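Local coordinates for repeat Five Residue (Rfr) protein or pentapeptide repeat protein (Cyanothece, PDB 2O6W) that is of unknown function but folds as a right-handed quadrilateral beta helix built from pentapeptide repeats, a family whose biochemical roles are largely unsettled, at residues 78-89 / 97-108. Sequence-based numbering, arbitrary orientation.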
loop_
_atom_site.group_PDB
_atom_site.type_symbol
_atom_site.label_atom_id
_atom_site.label_comp_id
_atom_site.label_asym_id
_atom_site.label_seq_id
_atom_site.Cartn_x
_atom_site.Cartn_y
_atom_site.Cartn_z
ATOM N N LEU A 78 4.456 4.354 -2.852
ATOM C CA LEU A 78 4.861 3.084 -3.437
ATOM C C LEU A 78 5.189 3.265 -4.914
ATOM O O LEU A 78 4.927 2.385 -5.739
ATOM C CB LEU A 78 3.746 2.045 -3.274
ATOM C CG LEU A 78 3.564 1.466 -1.868
ATOM C CD1 LEU A 78 2.296 0.631 -1.809
ATOM C CD2 LEU A 78 4.773 0.612 -1.510
ATOM N N GLU A 79 5.759 4.413 -5.252
ATOM C CA GLU A 79 6.110 4.688 -6.636
ATOM C C GLU A 79 7.145 3.677 -7.124
ATOM O O GLU A 79 8.124 3.401 -6.438
ATOM C CB GLU A 79 6.648 6.115 -6.760
ATOM C CG GLU A 79 6.930 6.552 -8.185
ATOM C CD GLU A 79 7.141 8.054 -8.306
ATOM O OE1 GLU A 79 7.402 8.528 -9.437
ATOM O OE2 GLU A 79 7.040 8.766 -7.276
ATOM N N ASN A 80 6.900 3.111 -8.298
ATOM C CA ASN A 80 7.795 2.131 -8.895
ATOM C C ASN A 80 8.090 0.961 -7.960
ATOM O O ASN A 80 9.157 0.348 -8.023
ATOM C CB ASN A 80 9.091 2.817 -9.321
ATOM C CG ASN A 80 8.866 3.827 -10.433
ATOM O OD1 ASN A 80 9.637 4.773 -10.599
ATOM N ND2 ASN A 80 7.804 3.625 -11.205
ATOM N N ALA A 81 7.132 0.649 -7.096
ATOM C CA ALA A 81 7.287 -0.449 -6.156
ATOM C C ALA A 81 6.858 -1.765 -6.800
ATOM O O ALA A 81 6.035 -1.784 -7.716
ATOM C CB ALA A 81 6.455 -0.182 -4.921
ATOM N N ILE A 82 7.422 -2.865 -6.324
ATOM C CA ILE A 82 7.084 -4.185 -6.843
ATOM C C ILE A 82 6.170 -4.849 -5.817
ATOM O O ILE A 82 6.574 -5.092 -4.678
ATOM C CB ILE A 82 8.364 -5.041 -7.049
ATOM C CG1 ILE A 82 9.305 -4.314 -8.020
ATOM C CG2 ILE A 82 8.003 -6.427 -7.572
ATOM C CD1 ILE A 82 10.668 -4.935 -8.147
ATOM N N LEU A 83 4.938 -5.137 -6.228
ATOM C CA LEU A 83 3.951 -5.745 -5.347
ATOM C C LEU A 83 3.274 -6.941 -6.013
ATOM O O LEU A 83 2.050 -7.064 -5.995
ATOM C CB LEU A 83 2.898 -4.697 -4.965
ATOM C CG LEU A 83 3.458 -3.378 -4.429
ATOM C CD1 LEU A 83 2.375 -2.332 -4.336
ATOM C CD2 LEU A 83 4.084 -3.617 -3.071
ATOM N N VAL A 84 4.076 -7.825 -6.593
ATOM C CA VAL A 84 3.555 -9.002 -7.274
ATOM C C VAL A 84 2.948 -10.020 -6.311
ATOM O O VAL A 84 3.627 -10.517 -5.417
ATOM C CB VAL A 84 4.673 -9.686 -8.103
ATOM C CG1 VAL A 84 4.184 -11.010 -8.670
ATOM C CG2 VAL A 84 5.110 -8.759 -9.228
ATOM N N GLU A 85 1.670 -10.327 -6.506
ATOM C CA GLU A 85 0.966 -11.288 -5.667
ATOM C C GLU A 85 0.945 -10.883 -4.198
ATOM O O GLU A 85 0.884 -11.734 -3.314
ATOM C CB GLU A 85 1.602 -12.672 -5.801
ATOM C CG GLU A 85 1.318 -13.357 -7.124
ATOM C CD GLU A 85 2.253 -14.530 -7.390
ATOM O OE1 GLU A 85 2.314 -15.460 -6.553
ATOM O OE2 GLU A 85 2.933 -14.519 -8.442
ATOM N N THR A 86 0.991 -9.583 -3.941
ATOM C CA THR A 86 0.976 -9.073 -2.578
ATOM C C THR A 86 -0.449 -9.083 -2.036
ATOM O O THR A 86 -1.401 -8.848 -2.784
ATOM C CB THR A 86 1.509 -7.621 -2.532
ATOM O OG1 THR A 86 2.866 -7.594 -2.992
ATOM C CG2 THR A 86 1.436 -7.055 -1.119
ATOM N N ASN A 87 -0.607 -9.362 -0.747
ATOM C CA ASN A 87 -1.944 -9.352 -0.163
ATOM C C ASN A 87 -2.261 -7.959 0.381
ATOM O O ASN A 87 -1.841 -7.609 1.483
ATOM C CB ASN A 87 -2.072 -10.378 0.970
ATOM C CG ASN A 87 -3.487 -10.431 1.552
ATOM O OD1 ASN A 87 -4.422 -9.852 0.996
ATOM N ND2 ASN A 87 -3.647 -11.134 2.664
ATOM N N LEU A 88 -3.000 -7.171 -0.396
ATOM C CA LEU A 88 -3.378 -5.823 0.023
ATOM C C LEU A 88 -4.871 -5.735 0.311
ATOM O O LEU A 88 -5.444 -4.649 0.265
ATOM C CB LEU A 88 -3.027 -4.799 -1.062
ATOM C CG LEU A 88 -1.544 -4.698 -1.412
ATOM C CD1 LEU A 88 -1.362 -3.944 -2.710
ATOM C CD2 LEU A 88 -0.797 -4.030 -0.266
ATOM N N SER A 89 -5.509 -6.866 0.601
ATOM C CA SER A 89 -6.944 -6.839 0.865
ATOM C C SER A 89 -7.307 -6.091 2.148
ATOM O O SER A 89 -6.609 -6.170 3.162
ATOM C CB SER A 89 -7.525 -8.259 0.895
ATOM O OG SER A 89 -6.859 -9.070 1.839
ATOM N N ILE A 97 0.347 6.756 -3.347
ATOM C CA ILE A 97 0.998 6.985 -4.618
ATOM C C ILE A 97 1.507 5.658 -5.144
ATOM O O ILE A 97 2.475 5.110 -4.625
ATOM C CB ILE A 97 2.165 7.976 -4.466
ATOM C CG1 ILE A 97 1.607 9.363 -4.114
ATOM C CG2 ILE A 97 2.976 8.035 -5.748
ATOM C CD1 ILE A 97 2.677 10.386 -3.798
ATOM N N LEU A 98 0.844 5.132 -6.168
ATOM C CA LEU A 98 1.252 3.859 -6.748
ATOM C C LEU A 98 1.675 3.999 -8.208
ATOM O O LEU A 98 1.504 3.077 -9.003
ATOM C CB LEU A 98 0.114 2.842 -6.620
ATOM C CG LEU A 98 -0.161 2.328 -5.196
ATOM C CD1 LEU A 98 -1.615 1.927 -5.067
ATOM C CD2 LEU A 98 0.762 1.147 -4.875
ATOM N N ILE A 99 2.237 5.153 -8.553
ATOM C CA ILE A 99 2.684 5.409 -9.920
ATOM C C ILE A 99 3.697 4.373 -10.390
ATOM O O ILE A 99 4.703 4.129 -9.730
ATOM C CB ILE A 99 3.319 6.802 -10.042
ATOM C CG1 ILE A 99 2.278 7.868 -9.700
ATOM C CG2 ILE A 99 3.841 7.023 -11.459
ATOM C CD1 ILE A 99 2.847 9.270 -9.651
ATOM N N GLY A 100 3.414 3.760 -11.531
ATOM C CA GLY A 100 4.314 2.769 -12.083
ATOM C C GLY A 100 4.489 1.509 -11.259
ATOM O O GLY A 100 5.369 0.699 -11.555
ATOM N N ALA A 101 3.662 1.328 -10.236
ATOM C CA ALA A 101 3.765 0.142 -9.392
ATOM C C ALA A 101 3.420 -1.129 -10.156
ATOM O O ALA A 101 2.605 -1.117 -11.069
ATOM C CB ALA A 101 2.851 0.272 -8.177
ATOM N N ASN A 102 4.053 -2.228 -9.780
ATOM C CA ASN A 102 3.778 -3.499 -10.424
ATOM C C ASN A 102 2.915 -4.320 -9.464
ATOM O O ASN A 102 3.429 -4.916 -8.514
ATOM C CB ASN A 102 5.088 -4.226 -10.728
ATOM C CG ASN A 102 4.865 -5.557 -11.416
ATOM O OD1 ASN A 102 3.748 -5.875 -11.818
ATOM N ND2 ASN A 102 5.931 -6.343 -11.558
ATOM N N LEU A 103 1.606 -4.340 -9.710
ATOM C CA LEU A 103 0.665 -5.066 -8.858
ATOM C C LEU A 103 0.138 -6.353 -9.499
ATOM O O LEU A 103 -0.969 -6.798 -9.197
ATOM C CB LEU A 103 -0.509 -4.153 -8.500
ATOM C CG LEU A 103 -0.177 -2.930 -7.643
ATOM C CD1 LEU A 103 -1.079 -1.768 -8.019
ATOM C CD2 LEU A 103 -0.334 -3.282 -6.179
ATOM N N GLN A 104 0.945 -6.961 -10.361
ATOM C CA GLN A 104 0.544 -8.181 -11.043
ATOM C C GLN A 104 0.126 -9.303 -10.103
ATOM O O GLN A 104 0.896 -9.743 -9.250
ATOM C CB GLN A 104 1.668 -8.660 -11.951
ATOM C CG GLN A 104 1.285 -9.820 -12.840
ATOM C CD GLN A 104 2.348 -10.097 -13.884
ATOM O OE1 GLN A 104 2.566 -9.289 -14.801
ATOM N NE2 GLN A 104 3.033 -11.233 -13.745
ATOM N N GLY A 105 -1.112 -9.755 -10.275
ATOM C CA GLY A 105 -1.648 -10.822 -9.455
ATOM C C GLY A 105 -1.895 -10.405 -8.017
ATOM O O GLY A 105 -2.168 -11.247 -7.165
ATOM N N ALA A 106 -1.811 -9.109 -7.739
ATOM C CA ALA A 106 -2.016 -8.619 -6.383
ATOM C C ALA A 106 -3.462 -8.733 -5.937
ATOM O O ALA A 106 -4.385 -8.621 -6.736
ATOM C CB ALA A 106 -1.559 -7.174 -6.274
ATOM N N ASN A 107 -3.661 -8.958 -4.648
ATOM C CA ASN A 107 -5.005 -9.054 -4.124
ATOM C C ASN A 107 -5.360 -7.743 -3.417
ATOM O O ASN A 107 -4.781 -7.426 -2.381
ATOM C CB ASN A 107 -5.098 -10.239 -3.162
ATOM C CG ASN A 107 -6.432 -10.309 -2.453
ATOM O OD1 ASN A 107 -7.460 -9.920 -3.003
ATOM N ND2 ASN A 107 -6.426 -10.826 -1.227
ATOM N N LEU A 108 -6.290 -6.974 -3.991
ATOM C CA LEU A 108 -6.708 -5.706 -3.378
ATOM C C LEU A 108 -8.174 -5.725 -2.960
ATOM O O LEU A 108 -8.792 -4.677 -2.814
ATOM C CB LEU A 108 -6.488 -4.515 -4.325
ATOM C CG LEU A 108 -5.059 -4.207 -4.777
ATOM C CD1 LEU A 108 -4.736 -5.097 -5.966
ATOM C CD2 LEU A 108 -4.911 -2.750 -5.176
#
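Successive coils of the pentapeptide-repeat beta helix stack here, residues 78-89 lying against 97-108, with paired positions twenty residues apart, so that Leu78, Leu83 and Leu88 meet their counterparts Leu98, Leu103 and Leu108 in the interior. Leu83 and Leu103 run side by side, pointing the same way, with CD1 of Leu83 3.4 Å from CD2 of Leu103. Leu88 instead crosses Leu103 at about a right angle, its CD1 meeting the same CD2 methyl, which thus touches two leucines of the neighbouring coil. Leu78 repeats the parallel arrangement, CD1 lying 3.5 Å from CD2 of Leu98. Type II turns at Leu78-Ala81, Leu83-Thr86, Leu98-Ala101 and Leu103-Ala106 form the corners, and main-chain bonds join the coils: Asn102 N to Ala81 O and Leu83 N to Asn102 O (2.7 Å) make the bridge between Ile82 and Asn102. On the outer surface Asn87 and Asn107 lie alongside each other with amide planes 11° apart. CG of Asn87 extends anti to its own N (chi1 -177°), which brings OD1 to a weak bond from Asn107 ND2 (3.1 Å). The same OD1 accepts Ser89 OG in the carbonyl plane on a lone pair (2.7 Å) and, closing an Asx turn, Ser89 N from above that plane. Main-chain bonds thus set the register, methyl packing inside follows it, and Asn87 OD1 links its own turn only weakly to the next coil.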